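Long-range contact in yeast Cdc13 OB4 (Candida glabrata, PDB 3RMH), which supplies the OB4 dimerization domain of the telomere protein Cdc13, a probable DNA-binding protein: residues Y71-E85 with R116-R128. The protein carries 2 engineered substitutions. Numbering follows the deposited sequence.
Sequences YITGKEEVQNFLGDE and RWSPIECTIQELR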
ATOM      1  N   TYR B  71      -3.184   4.448  -7.864  1.00 17.11           N
ATOM      2  CA  TYR B  71      -2.653   5.786  -7.631  1.00 18.33           C
ATOM      3  C   TYR B  71      -2.979   6.729  -8.753  1.00 22.19           C
ATOM      4  O   TYR B  71      -2.799   6.400  -9.919  1.00 24.78           O
ATOM      5  CB  TYR B  71      -1.114   5.730  -7.563  1.00 20.88           C
ATOM      6  CG  TYR B  71      -0.548   5.013  -6.372  1.00 22.66           C
ATOM      7  CD1 TYR B  71       0.009   5.724  -5.320  1.00 27.40           C
ATOM      8  CD2 TYR B  71      -0.517   3.632  -6.320  1.00 24.24           C
ATOM      9  CE1 TYR B  71       0.549   5.071  -4.221  1.00 31.92           C
ATOM     10  CE2 TYR B  71       0.035   2.963  -5.226  1.00 27.79           C
ATOM     11  CZ  TYR B  71       0.561   3.690  -4.187  1.00 33.49           C
ATOM     12  OH  TYR B  71       1.095   3.031  -3.109  1.00 37.95           O
ATOM     13  N   ILE B  72      -3.427   7.923  -8.392  1.00 17.11           N
ATOM     14  CA  ILE B  72      -3.572   9.011  -9.343  1.00 20.37           C
ATOM     15  C   ILE B  72      -2.568  10.049  -8.864  1.00 29.01           C
ATOM     16  O   ILE B  72      -2.779  10.688  -7.841  1.00 29.01           O
ATOM     17  CB  ILE B  72      -4.972   9.597  -9.294  1.00 24.50           C
ATOM     18  CG1 ILE B  72      -5.993   8.525  -9.695  1.00 23.94           C
ATOM     19  CG2 ILE B  72      -5.082  10.790 -10.232  1.00 29.97           C
ATOM     20  CD1 ILE B  72      -7.447   8.969  -9.548  1.00 25.87           C
ATOM     21  N   THR B  73      -1.476  10.215  -9.601  1.00 23.23           N
ATOM     22  CA  THR B  73      -0.317  10.913  -9.045  1.00 32.98           C
ATOM     23  C   THR B  73       0.140  12.091  -9.894  1.00 34.09           C
ATOM     24  O   THR B  73       0.272  11.965 -11.110  1.00 33.29           O
ATOM     25  CB  THR B  73       0.837   9.931  -8.877  1.00 38.66           C
ATOM     26  OG1 THR B  73       0.365   8.785  -8.159  1.00 37.47           O
ATOM     27  CG2 THR B  73       1.992  10.580  -8.126  1.00 44.63           C
ATOM     28  N   GLY B  74       0.371  13.234  -9.246  1.00 38.96           N
ATOM     29  CA  GLY B  74       0.833  14.439  -9.920  1.00 44.77           C
ATOM     30  C   GLY B  74      -0.273  15.462 -10.120  1.00 48.89           C
ATOM     31  O   GLY B  74      -1.432  15.095 -10.262  1.00 39.42           O
ATOM     32  N   LYS B  75       0.085  16.743 -10.145  1.00 47.05           N
ATOM     33  CA  LYS B  75      -0.903  17.812 -10.293  1.00 51.22           C
ATOM     34  C   LYS B  75      -1.783  17.597 -11.521  1.00 46.62           C
ATOM     35  O   LYS B  75      -2.999  17.790 -11.469  1.00 50.18           O
ATOM     36  CB  LYS B  75      -0.216  19.181 -10.398  1.00 65.53           C
ATOM     37  CG  LYS B  75       0.489  19.428 -11.736  1.00 75.59           C
ATOM     38  CD  LYS B  75       0.730  20.915 -11.995  1.00 84.69           C
ATOM     39  CE  LYS B  75       1.681  21.511 -10.968  1.00 86.95           C
ATOM     40  NZ  LYS B  75       1.468  22.976 -10.799  1.00 87.31           N
ATOM     41  N   GLU B  76      -1.159  17.195 -12.626  1.00 39.31           N
ATOM     42  CA  GLU B  76      -1.862  17.052 -13.893  1.00 45.26           C
ATOM     43  C   GLU B  76      -2.891  15.920 -13.882  1.00 35.75           C
ATOM     44  O   GLU B  76      -4.024  16.101 -14.331  1.00 39.29           O
ATOM     45  CB  GLU B  76      -0.866  16.843 -15.033  1.00 39.70           C
ATOM     46  CG  GLU B  76      -1.363  17.351 -16.375  1.00 66.82           C
ATOM     47  CD  GLU B  76      -1.349  18.871 -16.476  1.00 85.69           C
ATOM     48  OE1 GLU B  76      -0.984  19.539 -15.481  1.00 88.90           O
ATOM     49  OE2 GLU B  76      -1.701  19.398 -17.555  1.00 91.85           O
ATOM     50  N   GLU B  77      -2.488  14.757 -13.379  1.00 34.58           N
ATOM     51  CA  GLU B  77      -3.386  13.610 -13.270  1.00 35.55           C
ATOM     52  C   GLU B  77      -4.537  13.877 -12.300  1.00 30.48           C
ATOM     53  O   GLU B  77      -5.688  13.499 -12.556  1.00 29.27           O
ATOM     54  CB  GLU B  77      -2.615  12.376 -12.818  1.00 36.00           C
ATOM     55  CG  GLU B  77      -1.708  11.770 -13.871  1.00 43.38           C
ATOM     56  CD  GLU B  77      -0.945  10.571 -13.332  1.00 53.86           C
ATOM     57  OE1 GLU B  77      -1.449   9.925 -12.381  1.00 45.83           O
ATOM     58  OE2 GLU B  77       0.165  10.284 -13.842  1.00 61.37           O
ATOM     59  N   VAL B  78      -4.223  14.510 -11.179  1.00 30.27           N
ATOM     60  CA  VAL B  78      -5.240  14.877 -10.202  1.00 28.28           C
ATOM     61  C   VAL B  78      -6.261  15.845 -10.794  1.00 35.69           C
ATOM     62  O   VAL B  78      -7.475  15.672 -10.625  1.00 31.56           O
ATOM     63  CB  VAL B  78      -4.608  15.462  -8.924  1.00 33.85           C
ATOM     64  CG1 VAL B  78      -5.692  15.957  -7.970  1.00 30.65           C
ATOM     65  CG2 VAL B  78      -3.749  14.406  -8.239  1.00 33.75           C
ATOM     66  N   GLN B  79      -5.777  16.859 -11.502  1.00 37.85           N
ATOM     67  CA  GLN B  79      -6.684  17.810 -12.130  1.00 39.53           C
ATOM     68  C   GLN B  79      -7.513  17.156 -13.230  1.00 35.16           C
ATOM     69  O   GLN B  79      -8.696  17.451 -13.374  1.00 40.51           O
ATOM     70  CB  GLN B  79      -5.932  19.035 -12.657  1.00 51.36           C
ATOM     71  CG  GLN B  79      -5.426  19.945 -11.546  1.00 65.35           C
ATOM     72  CD  GLN B  79      -6.540  20.382 -10.605  1.00 67.81           C
ATOM     73  OE1 GLN B  79      -7.532  20.977 -11.030  1.00 63.44           O
ATOM     74  NE2 GLN B  79      -6.385  20.078  -9.317  1.00 62.64           N
ATOM     75  N   ASN B  80      -6.908  16.264 -14.003  1.00 36.55           N
ATOM     76  CA  ASN B  80      -7.680  15.542 -15.013  1.00 31.94           C
ATOM     77  C   ASN B  80      -8.765  14.708 -14.343  1.00 25.47           C
ATOM     78  O   ASN B  80      -9.897  14.625 -14.831  1.00 31.95           O
ATOM     79  CB  ASN B  80      -6.778  14.648 -15.872  1.00 41.40           C
ATOM     80  CG  ASN B  80      -5.783  15.444 -16.705  1.00 49.98           C
ATOM     81  OD1 ASN B  80      -5.988  16.625 -16.974  1.00 44.96           O
ATOM     82  ND2 ASN B  80      -4.697  14.792 -17.117  1.00 45.81           N
ATOM     83  N   PHE B  81      -8.427  14.087 -13.220  1.00 29.59           N
ATOM     84  CA  PHE B  81      -9.414  13.309 -12.478  1.00 26.81           C
ATOM     85  C   PHE B  81     -10.572  14.169 -11.964  1.00 36.28           C
ATOM     86  O   PHE B  81     -11.732  13.766 -12.037  1.00 29.95           O
ATOM     87  CB  PHE B  81      -8.771  12.551 -11.311  1.00 24.76           C
ATOM     88  CG  PHE B  81      -9.780  11.880 -10.399  1.00 25.09           C
ATOM     89  CD1 PHE B  81     -10.237  12.511  -9.252  1.00 27.62           C
ATOM     90  CD2 PHE B  81     -10.281  10.625 -10.705  1.00 23.41           C
ATOM     91  CE1 PHE B  81     -11.171  11.899  -8.423  1.00 27.64           C
ATOM     92  CE2 PHE B  81     -11.206  10.004  -9.877  1.00 23.78           C
ATOM     93  CZ  PHE B  81     -11.652  10.638  -8.732  1.00 23.43           C
ATOM     94  N   LEU B  82     -10.264  15.356 -11.449  1.00 33.06           N
ATOM     95  CA  LEU B  82     -11.293  16.206 -10.840  1.00 27.57           C
ATOM     96  C   LEU B  82     -12.139  16.976 -11.850  1.00 35.87           C
ATOM     97  O   LEU B  82     -13.343  17.151 -11.657  1.00 41.79           O
ATOM     98  CB  LEU B  82     -10.656  17.212  -9.880  1.00 35.00           C
ATOM     99  CG  LEU B  82      -9.843  16.689  -8.696  1.00 39.32           C
ATOM    100  CD1 LEU B  82      -8.975  17.809  -8.132  1.00 43.13           C
ATOM    101  CD2 LEU B  82     -10.740  16.081  -7.612  1.00 34.85           C
ATOM    102  N   GLY B  83     -11.512  17.464 -12.912  1.00 40.67           N
ATOM    103  CA  GLY B  83     -12.197  18.401 -13.784  1.00 41.67           C
ATOM    104  C   GLY B  83     -12.543  19.660 -13.003  1.00 52.11           C
ATOM    105  O   GLY B  83     -11.677  20.237 -12.342  1.00 52.68           O
ATOM    106  N   ASP B  84     -13.808  20.076 -13.059  1.00 57.92           N
ATOM    107  CA  ASP B  84     -14.265  21.299 -12.397  1.00 71.19           C
ATOM    108  C   ASP B  84     -14.748  21.039 -10.974  1.00 71.16           C
ATOM    109  O   ASP B  84     -15.739  21.619 -10.532  1.00 80.45           O
ATOM    110  CB  ASP B  84     -15.407  21.947 -13.187  1.00 81.42           C
ATOM    111  CG  ASP B  84     -14.927  22.664 -14.432  1.00 96.19           C
ATOM    112  OD1 ASP B  84     -13.887  23.353 -14.364  1.00101.16           O
ATOM    113  OD2 ASP B  84     -15.598  22.545 -15.480  1.00102.94           O
ATOM    114  N   GLU B  85     -14.050  20.167 -10.260  1.00 60.43           N
ATOM    115  CA  GLU B  85     -14.474  19.781  -8.921  1.00 53.46           C
ATOM    116  C   GLU B  85     -13.346  20.002  -7.921  1.00 47.02           C
ATOM    117  O   GLU B  85     -12.187  19.733  -8.220  1.00 47.70           O
ATOM    118  CB  GLU B  85     -14.905  18.311  -8.917  1.00 52.81           C
ATOM    119  CG  GLU B  85     -15.605  17.858  -7.653  1.00 56.98           C
ATOM    120  CD  GLU B  85     -17.055  18.305  -7.596  1.00 56.14           C
ATOM    121  OE1 GLU B  85     -17.666  18.512  -8.666  1.00 58.78           O
ATOM    122  OE2 GLU B  85     -17.580  18.447  -6.477  1.00 54.59           O
ATOM    123  N   ARG B 116       3.584   0.588  -9.410  1.00 22.61           N
ATOM    124  CA  ARG B 116       2.324   1.129  -8.903  1.00 26.39           C
ATOM    125  C   ARG B 116       1.256   1.025  -9.976  1.00 24.93           C
ATOM    126  O   ARG B 116       1.514   1.315 -11.140  1.00 30.31           O
ATOM    127  CB  ARG B 116       2.484   2.585  -8.456  1.00 28.76           C
ATOM    128  CG  ARG B 116       3.335   2.755  -7.203  1.00 32.39           C
ATOM    129  CD  ARG B 116       3.552   4.222  -6.875  1.00 41.48           C
ATOM    130  NE  ARG B 116       4.388   4.403  -5.686  1.00 47.96           N
ATOM    131  CZ  ARG B 116       5.715   4.296  -5.680  1.00 46.56           C
ATOM    132  NH1 ARG B 116       6.361   3.990  -6.797  1.00 40.25           N
ATOM    133  NH2 ARG B 116       6.399   4.478  -4.555  1.00 46.97           N
ATOM    134  N   TRP B 117       0.062   0.608  -9.572  1.00 19.95           N
ATOM    135  CA  TRP B 117      -1.076   0.506 -10.472  1.00 20.28           C
ATOM    136  C   TRP B 117      -1.765   1.866 -10.568  1.00 24.92           C
ATOM    137  O   TRP B 117      -1.897   2.593  -9.573  1.00 26.04           O
ATOM    138  CB  TRP B 117      -2.043  -0.578  -9.960  1.00 20.81           C
ATOM    139  CG  TRP B 117      -1.441  -1.939 -10.141  1.00 28.04           C
ATOM    140  CD1 TRP B 117      -0.615  -2.603  -9.267  1.00 32.36           C
ATOM    141  CD2 TRP B 117      -1.565  -2.783 -11.303  1.00 29.86           C
ATOM    142  NE1 TRP B 117      -0.238  -3.818  -9.811  1.00 33.77           N
ATOM    143  CE2 TRP B 117      -0.790  -3.945 -11.040  1.00 34.08           C
ATOM    144  CE3 TRP B 117      -2.244  -2.664 -12.509  1.00 31.58           C
ATOM    145  CZ2 TRP B 117      -0.713  -4.992 -11.972  1.00 23.02           C
ATOM    146  CZ3 TRP B 117      -2.143  -3.699 -13.429  1.00 30.50           C
ATOM    147  CH2 TRP B 117      -1.395  -4.851 -13.152  1.00 24.74           C
ATOM    148  N   SER B 118      -2.213   2.204 -11.768  1.00 24.78           N
ATOM    149  CA  SER B 118      -2.754   3.526 -12.032  1.00 25.76           C
ATOM    150  C   SER B 118      -3.947   3.344 -12.955  1.00 19.26           C
ATOM    151  O   SER B 118      -3.950   2.421 -13.755  1.00 23.38           O
ATOM    152  CB  SER B 118      -1.683   4.360 -12.738  1.00 34.18           C
ATOM    153  OG  SER B 118      -1.941   5.742 -12.617  1.00 43.57           O
ATOM    154  N   PRO B 119      -4.959   4.215 -12.846  1.00 20.29           N
ATOM    155  CA  PRO B 119      -6.136   4.082 -13.704  1.00 24.82           C
ATOM    156  C   PRO B 119      -6.074   4.942 -14.964  1.00 28.35           C
ATOM    157  O   PRO B 119      -5.384   5.960 -15.001  1.00 29.10           O
ATOM    158  CB  PRO B 119      -7.270   4.566 -12.796  1.00 22.60           C
ATOM    159  CG  PRO B 119      -6.626   5.640 -11.964  1.00 27.43           C
ATOM    160  CD  PRO B 119      -5.162   5.214 -11.780  1.00 21.25           C
ATOM    161  N   ILE B 120      -6.827   4.547 -15.984  1.00 28.03           N
ATOM    162  CA  ILE B 120      -6.820   5.250 -17.258  1.00 28.79           C
ATOM    163  C   ILE B 120      -8.125   5.984 -17.506  1.00 30.11           C
ATOM    164  O   ILE B 120      -9.183   5.387 -17.402  1.00 30.99           O
ATOM    165  CB  ILE B 120      -6.639   4.255 -18.411  1.00 33.81           C
ATOM    166  CG1 ILE B 120      -5.301   3.534 -18.266  1.00 37.43           C
ATOM    167  CG2 ILE B 120      -6.751   4.971 -19.757  1.00 43.23           C
ATOM    168  CD1 ILE B 120      -5.238   2.224 -19.007  1.00 48.12           C
ATOM    169  N   GLU B 121      -8.041   7.265 -17.864  1.00 30.07           N
ATOM    170  CA  GLU B 121      -9.218   8.050 -18.223  1.00 35.86           C
ATOM    171  C   GLU B 121     -10.268   7.968 -17.117  1.00 33.83           C
ATOM    172  O   GLU B 121     -11.466   7.913 -17.370  1.00 41.99           O
ATOM    173  CB  GLU B 121      -9.811   7.577 -19.553  1.00 43.45           C
ATOM    174  CG  GLU B 121      -8.982   7.941 -20.778  1.00 52.64           C
ATOM    175  CD  GLU B 121      -9.457   7.239 -22.040  1.00 66.86           C
ATOM    176  OE1 GLU B 121     -10.571   6.669 -22.026  1.00 70.76           O
ATOM    177  OE2 GLU B 121      -8.713   7.253 -23.045  1.00 74.78           O
ATOM    178  N   CYS B 122      -9.795   7.945 -15.882  1.00 27.72           N
ATOM    179  CA  CYS B 122     -10.682   7.876 -14.730  1.00 22.72           C
ATOM    180  C   CYS B 122     -10.979   9.302 -14.276  1.00 30.99           C
ATOM    181  O   CYS B 122     -10.058  10.099 -14.096  1.00 31.03           O
ATOM    182  CB  CYS B 122      -9.999   7.083 -13.618  1.00 30.39           C
ATOM    183  SG  CYS B 122     -10.991   6.843 -12.146  1.00 37.56           S
ATOM    184  N   THR B 123     -12.259   9.639 -14.117  1.00 31.22           N
ATOM    185  CA  THR B 123     -12.630  10.961 -13.626  1.00 26.94           C
ATOM    186  C   THR B 123     -13.725  10.829 -12.583  1.00 24.96           C
ATOM    187  O   THR B 123     -14.451   9.829 -12.561  1.00 25.17           O
ATOM    188  CB  THR B 123     -13.115  11.916 -14.748  1.00 25.66           C
ATOM    189  OG1 THR B 123     -14.391  11.483 -15.247  1.00 26.63           O
ATOM    190  CG2 THR B 123     -12.100  12.005 -15.892  1.00 33.51           C
ATOM    191  N   ILE B 124     -13.854  11.825 -11.713  1.00 24.14           N
ATOM    192  CA  ILE B 124     -14.924  11.767 -10.692  1.00 26.12           C
ATOM    193  C   ILE B 124     -16.312  11.840 -11.338  1.00 29.97           C
ATOM    194  O   ILE B 124     -17.261  11.190 -10.878  1.00 28.44           O
ATOM    195  CB  ILE B 124     -14.761  12.855  -9.602  1.00 28.89           C
ATOM    196  CG1 ILE B 124     -15.807  12.679  -8.491  1.00 34.50           C
ATOM    197  CG2 ILE B 124     -14.855  14.263 -10.207  1.00 32.61           C
ATOM    198  CD1 ILE B 124     -15.593  11.434  -7.634  1.00 28.62           C
ATOM    199  N   GLN B 125     -16.439  12.616 -12.411  1.00 27.79           N
ATOM    200  CA  GLN B 125     -17.709  12.682 -13.135  1.00 29.80           C
ATOM    201  C   GLN B 125     -18.092  11.321 -13.702  1.00 29.86           C
ATOM    202  O   GLN B 125     -19.243  10.906 -13.610  1.00 31.32           O
ATOM    203  CB  GLN B 125     -17.678  13.728 -14.252  1.00 34.79           C
ATOM    204  CG  GLN B 125     -17.546  15.160 -13.765  1.00 41.88           C
ATOM    205  CD  GLN B 125     -16.110  15.547 -13.437  1.00 42.19           C
ATOM    206  OE1 GLN B 125     -15.169  14.778 -13.662  1.00 37.53           O
ATOM    207  NE2 GLN B 125     -15.937  16.750 -12.903  1.00 38.67           N
ATOM    208  N   GLU B 126     -17.129  10.617 -14.285  1.00 30.18           N
ATOM    209  CA  GLU B 126     -17.420   9.304 -14.839  1.00 25.54           C
ATOM    210  C   GLU B 126     -17.790   8.269 -13.761  1.00 26.82           C
ATOM    211  O   GLU B 126     -18.663   7.444 -13.982  1.00 23.56           O
ATOM    212  CB  GLU B 126     -16.251   8.805 -15.682  1.00 36.20           C
ATOM    213  CG  GLU B 126     -16.673   7.798 -16.727  1.00 47.67           C
ATOM    214  CD  GLU B 126     -16.810   6.416 -16.145  1.00 48.72           C
ATOM    215  OE1 GLU B 126     -16.109   6.138 -15.146  1.00 46.48           O
ATOM    216  OE2 GLU B 126     -17.605   5.612 -16.683  1.00 50.44           O
ATOM    217  N   LEU B 127     -17.111   8.293 -12.611  1.00 26.87           N
ATOM    218  CA  LEU B 127     -17.445   7.372 -11.524  1.00 23.56           C
ATOM    219  C   LEU B 127     -18.836   7.682 -11.000  1.00 25.22           C
ATOM    220  O   LEU B 127     -19.591   6.779 -10.624  1.00 26.17           O
ATOM    221  CB  LEU B 127     -16.423   7.464 -10.378  1.00 29.63           C
ATOM    222  CG  LEU B 127     -15.024   6.905 -10.666  1.00 27.68           C
ATOM    223  CD1 LEU B 127     -14.042   7.229  -9.539  1.00 28.11           C
ATOM    224  CD2 LEU B 127     -15.077   5.406 -10.925  1.00 29.40           C
ATOM    225  N   ARG B 128     -19.172   8.967 -10.959  1.00 22.69           N
ATOM    226  CA  ARG B 128     -20.506   9.379 -10.517  1.00 25.72           C
ATOM    227  C   ARG B 128     -21.573   8.867 -11.480  1.00 31.18           C
ATOM    228  O   ARG B 128     -22.661   8.475 -11.059  1.00 26.28           O
ATOM    229  CB  ARG B 128     -20.598  10.904 -10.420  1.00 31.65           C
ATOM    230  CG  ARG B 128     -20.014  11.492  -9.153  1.00 39.20           C
ATOM    231  CD  ARG B 128     -19.949  13.006  -9.232  1.00 39.95           C
ATOM    232  NE  ARG B 128     -19.385  13.583  -8.018  1.00 38.59           N
ATOM    233  CZ  ARG B 128     -18.924  14.824  -7.928  1.00 45.71           C
ATOM    234  NH1 ARG B 128     -18.969  15.624  -8.986  1.00 50.61           N
ATOM    235  NH2 ARG B 128     -18.416  15.262  -6.784  1.00 45.14           N
TER
HETATM  236  O   HOH W   1      -3.763   8.673 -13.578  1.00 48.17           O
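F81 O, in the last turn of helix 75-82, is approached by two groups at the start of helix 124-134: I124 N donates a hydrogen bond to it (2.9 Å), and T123 CA adds a C-H...O contact at 3.3 Å. The neighbouring carbonyl is taken as well. Q125, bent at its second torsion (chi2 81°), folds its amide back so that NE2 reaches L82 O at 2.9 Å. T123 meanwhile N-caps its own helix, OG1 accepting from E126 N.

The F81 ring fits against the same turn. I124 N sits over one face, offset toward the rim, whereas C122 SG meets the edge in a sulfur-aromatic contact, 3.9 Å from F81 CE2; L127 CD1 also lies at the edge. Beyond the helix end, E85 and R128 form a salt bridge, OE1 to NH1 at 3.2 Å, with a weaker bond between OE2 and NH2. The guanidinium brings its N-H edge down onto the face of the carboxylate, the planes 88° apart rather than flat side by side.

At the far end, strand pieces 71-73 and 116-119 cross at 78°. Y71 N bonds W117 O (2.8 Å), and S118 OG, itself weakly bonded by R107, donates to Y71 O at 2.9 Å, nearly along the C=O axis. The extended chain of R116 lies across the Y71 ring, CD 3.9 Å from the ring centroid in a CH-pi contact, and K50 of the second subunit packs on Y71.

Third and fifth strands meeting in this way close the barrel of an OB fold, with helix 75-82 in the usual place between the third and fourth. The chemistry implies that this helix and the C-terminal one are joined end to start, carbonyls left over by one turn satisfying donors of the other.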